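Local atomic coordinates of CRISPR-associated protein CasA/Cse1 (Thermus thermophilus, PDB entry 4AN8), a protein that forms part of the Cascade ribonucleoprotein complex, which serves CRISPR-based adaptive immunity against viruses, plasmids and other mobile genetic elements. Residues V186-N198 against R340-Q352. Sequence-based numbering, arbitrary orientation.
Sequences VARPALFLPTGQN and RITLRVLGQVSDQ
Leu191, Leu193 and Thr195 each trade a pair of backbone hydrogen bonds with Leu346, Arg344 and Thr342, which pairs 191-195 antiparallel with 342-351, the middle strand of a three-stranded sheet whose third member is 354-364. Leu193 O carries two donors, Arg344 N at 3.0 Å and, from the opposite face of its carbonyl plane, Thr195 OG1 of its own strand. That hydroxyl also rests on CG of Arg344, whose guanidinium continues to a salt bridge with Glu53. On the other face of the sheet Leu343 and Val345 carry the apolar packing: CD1 of Leu343 meets the edge of the Phe192 ring at CD2 (3.9 Å) and lies close to the ring of Pro194, and Ala190 CB packs on Val345 CG1 alongside.

Past Gly347 the backbones part, and water takes over from direct bonding. Water 1 accepts from Gln348 N and lies 2.8 Å from Pro189 O, bridging the two backbones; waters 2 and 3 both span Arg188 O and Gln348 O, and water 2 also bonds Ser350 OG. One direct bond survives here: Gln348 NE2 reaches Ala187 O at 2.8 Å, nearly straight (169°), in the amide plane and on a carbonyl lone pair, and the same nitrogen bonds Phe167 O. Farther out, the Arg188 chain bends at chi2 (-59°), bringing its guanidinium back to the opposing strand. NH1 donates to Ser350 OG and to Gln352 O, both at 2.8 Å; NH2 adds a longer bond to Gln352 O at 3.2 Å, while NE pairs with Asp183.

The join therefore changes character along its length, from direct backbone pairing to ordered water and then to a charged side chain holding neutral oxygens, with Asp183 probably balancing that charge.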
loop_
_atom_site.group_PDB
_atom_site.type_symbol
_atom_site.label_atom_id
_atom_site.label_comp_id
_atom_site.label_asym_id
_atom_site.label_seq_id
_atom_site.Cartn_x
_atom_site.Cartn_y
_atom_site.Cartn_z
ATOM N N VAL A 186 -7.461 -4.475 -3.839
ATOM C CA VAL A 186 -6.724 -3.704 -2.851
ATOM C C VAL A 186 -7.108 -2.236 -2.836
ATOM O O VAL A 186 -6.312 -1.392 -2.478
ATOM C CB VAL A 186 -5.175 -3.893 -2.970
ATOM C CG1 VAL A 186 -4.774 -5.276 -2.419
ATOM C CG2 VAL A 186 -4.707 -3.700 -4.415
ATOM N N ALA A 187 -8.345 -1.937 -3.199
ATOM C CA ALA A 187 -8.862 -0.573 -3.112
ATOM C C ALA A 187 -8.703 0.061 -1.721
ATOM O O ALA A 187 -8.395 1.258 -1.618
ATOM C CB ALA A 187 -10.322 -0.534 -3.534
ATOM N N ARG A 188 -8.905 -0.739 -0.671
ATOM C CA ARG A 188 -8.983 -0.234 0.707
ATOM C C ARG A 188 -7.719 -0.400 1.562
ATOM O O ARG A 188 -7.399 0.476 2.357
ATOM C CB ARG A 188 -10.156 -0.883 1.473
ATOM C CG ARG A 188 -11.485 -0.910 0.740
ATOM C CD ARG A 188 -11.917 0.504 0.380
ATOM N NE ARG A 188 -13.049 0.510 -0.547
ATOM C CZ ARG A 188 -13.721 1.600 -0.906
ATOM N NH1 ARG A 188 -13.399 2.805 -0.433
ATOM N NH2 ARG A 188 -14.720 1.487 -1.750
ATOM N N PRO A 189 -7.035 -1.556 1.454
ATOM C CA PRO A 189 -6.051 -1.800 2.504
ATOM C C PRO A 189 -4.744 -1.132 2.202
ATOM O O PRO A 189 -4.439 -0.842 1.041
ATOM C CB PRO A 189 -5.866 -3.325 2.475
ATOM C CG PRO A 189 -6.220 -3.704 1.073
ATOM C CD PRO A 189 -7.277 -2.746 0.623
ATOM N N ALA A 190 -3.977 -0.910 3.254
ATOM C CA ALA A 190 -2.619 -0.429 3.131
ATOM C C ALA A 190 -1.738 -1.601 2.721
ATOM O O ALA A 190 -1.868 -2.682 3.268
ATOM C CB ALA A 190 -2.170 0.123 4.468
ATOM N N LEU A 191 -0.849 -1.398 1.760
ATOM C CA LEU A 191 0.010 -2.495 1.304
ATOM C C LEU A 191 1.417 -2.425 1.910
ATOM O O LEU A 191 2.070 -1.375 1.847
ATOM C CB LEU A 191 0.096 -2.496 -0.220
ATOM C CG LEU A 191 -1.285 -2.620 -0.890
ATOM C CD1 LEU A 191 -1.132 -2.639 -2.422
ATOM C CD2 LEU A 191 -2.038 -3.870 -0.397
ATOM N N PHE A 192 1.870 -3.537 2.490
ATOM C CA PHE A 192 3.221 -3.619 3.046
ATOM C C PHE A 192 4.222 -4.134 2.022
ATOM O O PHE A 192 4.128 -5.282 1.548
ATOM C CB PHE A 192 3.262 -4.477 4.310
ATOM C CG PHE A 192 2.530 -3.867 5.460
ATOM C CD1 PHE A 192 1.144 -3.843 5.481
ATOM C CD2 PHE A 192 3.222 -3.294 6.517
ATOM C CE1 PHE A 192 0.460 -3.280 6.542
ATOM C CE2 PHE A 192 2.538 -2.711 7.591
ATOM C CZ PHE A 192 1.158 -2.708 7.604
ATOM N N LEU A 193 5.184 -3.282 1.692
ATOM C CA LEU A 193 6.196 -3.642 0.708
ATOM C C LEU A 193 7.607 -3.460 1.236
ATOM O O LEU A 193 8.204 -2.403 1.065
ATOM C CB LEU A 193 6.013 -2.813 -0.571
ATOM C CG LEU A 193 7.021 -3.144 -1.665
ATOM C CD1 LEU A 193 6.466 -4.258 -2.566
ATOM C CD2 LEU A 193 7.390 -1.896 -2.468
ATOM N N PRO A 194 8.151 -4.489 1.893
ATOM C CA PRO A 194 9.549 -4.425 2.314
ATOM C C PRO A 194 10.441 -4.149 1.109
ATOM O O PRO A 194 10.139 -4.577 -0.013
ATOM C CB PRO A 194 9.819 -5.825 2.845
ATOM C CG PRO A 194 8.497 -6.294 3.297
ATOM C CD PRO A 194 7.511 -5.748 2.300
ATOM N N THR A 195 11.528 -3.425 1.345
ATOM C CA THR A 195 12.324 -2.885 0.262
ATOM C C THR A 195 13.798 -3.043 0.590
ATOM O O THR A 195 14.216 -2.808 1.734
ATOM C CB THR A 195 11.953 -1.408 0.020
ATOM O OG1 THR A 195 10.700 -1.352 -0.678
ATOM C CG2 THR A 195 12.985 -0.707 -0.794
ATOM N N GLY A 196 14.572 -3.485 -0.400
ATOM C CA GLY A 196 15.994 -3.688 -0.207
ATOM C C GLY A 196 16.776 -2.620 -0.929
ATOM O O GLY A 196 16.245 -1.535 -1.180
ATOM N N GLN A 197 18.009 -2.925 -1.312
ATOM C CA GLN A 197 18.881 -1.902 -1.899
ATOM C C GLN A 197 18.869 -1.934 -3.421
ATOM O O GLN A 197 19.380 -1.035 -4.075
ATOM C CB GLN A 197 20.309 -2.018 -1.369
ATOM C CG GLN A 197 20.447 -1.586 0.076
ATOM C CD GLN A 197 21.737 -0.836 0.342
ATOM O OE1 GLN A 197 22.779 -1.445 0.597
ATOM N NE2 GLN A 197 21.675 0.495 0.276
ATOM N N ASN A 198 18.300 -2.994 -3.982
ATOM C CA ASN A 198 18.028 -3.020 -5.406
ATOM C C ASN A 198 16.734 -3.769 -5.623
ATOM O O ASN A 198 16.164 -4.319 -4.684
ATOM C CB ASN A 198 19.184 -3.643 -6.199
ATOM C CG ASN A 198 19.582 -5.007 -5.681
ATOM O OD1 ASN A 198 18.758 -5.906 -5.554
ATOM N ND2 ASN A 198 20.856 -5.169 -5.380
ATOM N N ARG A 340 20.773 -3.385 3.837
ATOM C CA ARG A 340 19.900 -2.288 4.253
ATOM C C ARG A 340 18.450 -2.505 3.787
ATOM O O ARG A 340 18.136 -2.423 2.603
ATOM C CB ARG A 340 20.469 -0.957 3.757
ATOM C CG ARG A 340 21.974 -0.863 3.973
ATOM C CD ARG A 340 22.523 0.541 3.789
ATOM N NE ARG A 340 23.944 0.592 4.126
ATOM C CZ ARG A 340 24.657 1.709 4.219
ATOM N NH1 ARG A 340 24.084 2.885 4.003
ATOM N NH2 ARG A 340 25.945 1.651 4.534
ATOM N N ILE A 341 17.567 -2.789 4.735
ATOM C CA ILE A 341 16.202 -3.161 4.414
ATOM C C ILE A 341 15.168 -2.199 5.021
ATOM O O ILE A 341 15.184 -1.956 6.225
ATOM C CB ILE A 341 15.957 -4.629 4.838
ATOM C CG1 ILE A 341 16.849 -5.550 3.989
ATOM C CG2 ILE A 341 14.475 -5.015 4.717
ATOM C CD1 ILE A 341 16.942 -6.994 4.502
ATOM N N THR A 342 14.285 -1.631 4.191
ATOM C CA THR A 342 13.251 -0.740 4.723
ATOM C C THR A 342 11.838 -1.266 4.488
ATOM O O THR A 342 11.649 -2.297 3.846
ATOM C CB THR A 342 13.338 0.688 4.161
ATOM O OG1 THR A 342 12.886 0.696 2.808
ATOM C CG2 THR A 342 14.733 1.225 4.226
ATOM N N LEU A 343 10.849 -0.553 5.008
ATOM C CA LEU A 343 9.451 -0.917 4.776
ATOM C C LEU A 343 8.710 0.225 4.109
ATOM O O LEU A 343 8.627 1.335 4.667
ATOM C CB LEU A 343 8.768 -1.256 6.091
ATOM C CG LEU A 343 7.281 -1.614 6.133
ATOM C CD1 LEU A 343 6.975 -2.929 5.378
ATOM C CD2 LEU A 343 6.805 -1.694 7.595
ATOM N N ARG A 344 8.178 -0.025 2.915
ATOM C CA ARG A 344 7.295 0.955 2.294
ATOM C C ARG A 344 5.833 0.590 2.507
ATOM O O ARG A 344 5.456 -0.578 2.387
ATOM C CB ARG A 344 7.596 1.089 0.818
ATOM C CG ARG A 344 8.998 1.513 0.566
ATOM C CD ARG A 344 9.147 1.947 -0.844
ATOM N NE ARG A 344 10.337 2.771 -0.999
ATOM C CZ ARG A 344 10.471 3.681 -1.953
ATOM N NH1 ARG A 344 9.482 3.874 -2.822
ATOM N NH2 ARG A 344 11.586 4.396 -2.034
ATOM N N VAL A 345 5.015 1.569 2.856
ATOM C CA VAL A 345 3.579 1.351 2.899
ATOM C C VAL A 345 2.946 2.144 1.764
ATOM O O VAL A 345 3.199 3.339 1.620
ATOM C CB VAL A 345 2.958 1.758 4.236
ATOM C CG1 VAL A 345 1.445 1.463 4.211
ATOM C CG2 VAL A 345 3.644 1.002 5.397
ATOM N N LEU A 346 2.160 1.458 0.942
ATOM C CA LEU A 346 1.508 2.051 -0.228
ATOM C C LEU A 346 0.002 1.798 -0.191
ATOM O O LEU A 346 -0.437 0.706 0.158
ATOM C CB LEU A 346 2.077 1.440 -1.515
ATOM C CG LEU A 346 3.590 1.345 -1.630
ATOM C CD1 LEU A 346 4.005 0.522 -2.861
ATOM C CD2 LEU A 346 4.222 2.733 -1.637
ATOM N N GLY A 347 -0.789 2.792 -0.565
ATOM C CA GLY A 347 -2.234 2.629 -0.602
ATOM C C GLY A 347 -3.012 3.933 -0.803
ATOM O O GLY A 347 -2.419 4.994 -0.977
ATOM N N GLN A 348 -4.341 3.839 -0.782
ATOM C CA GLN A 348 -5.208 4.994 -0.969
ATOM C C GLN A 348 -5.867 5.304 0.345
ATOM O O GLN A 348 -6.176 4.394 1.099
ATOM C CB GLN A 348 -6.367 4.688 -1.940
ATOM C CG GLN A 348 -6.019 3.898 -3.097
ATOM C CD GLN A 348 -7.133 3.827 -4.115
ATOM O OE1 GLN A 348 -7.103 4.534 -5.114
ATOM N NE2 GLN A 348 -8.090 2.923 -3.901
ATOM N N VAL A 349 -6.122 6.579 0.594
ATOM C CA VAL A 349 -7.045 6.939 1.657
ATOM C C VAL A 349 -8.399 7.062 0.987
ATOM O O VAL A 349 -8.560 7.829 0.029
ATOM C CB VAL A 349 -6.700 8.287 2.298
ATOM C CG1 VAL A 349 -7.611 8.528 3.517
ATOM C CG2 VAL A 349 -5.239 8.312 2.686
ATOM N N SER A 350 -9.371 6.296 1.441
ATOM C CA SER A 350 -10.610 6.289 0.693
ATOM C C SER A 350 -11.825 6.478 1.567
ATOM O O SER A 350 -11.752 6.407 2.788
ATOM C CB SER A 350 -10.758 5.016 -0.147
ATOM O OG SER A 350 -11.074 3.908 0.666
ATOM N N ASP A 351 -12.952 6.701 0.906
ATOM C CA ASP A 351 -14.211 6.935 1.578
ATOM C C ASP A 351 -15.303 6.544 0.593
ATOM O O ASP A 351 -15.639 7.319 -0.324
ATOM C CB ASP A 351 -14.310 8.407 1.937
ATOM C CG ASP A 351 -15.595 8.740 2.607
ATOM O OD1 ASP A 351 -16.171 7.824 3.238
ATOM O OD2 ASP A 351 -16.022 9.909 2.495
ATOM N N GLN A 352 -15.826 5.329 0.746
ATOM C CA GLN A 352 -16.761 4.795 -0.237
ATOM C C GLN A 352 -16.133 4.949 -1.627
ATOM O O GLN A 352 -14.951 4.650 -1.824
ATOM C CB GLN A 352 -18.104 5.533 -0.174
ATOM C CG GLN A 352 -18.583 5.903 1.239
ATOM C CD GLN A 352 -19.367 4.792 1.944
ATOM O OE1 GLN A 352 -19.231 3.605 1.625
ATOM N NE2 GLN A 352 -20.199 5.183 2.908
HETATM O O HOH W 1 -5.263 1.196 -0.734
HETATM O O HOH W 2 -8.822 2.933 1.574
HETATM O O HOH W 3 -5.207 2.247 2.473
#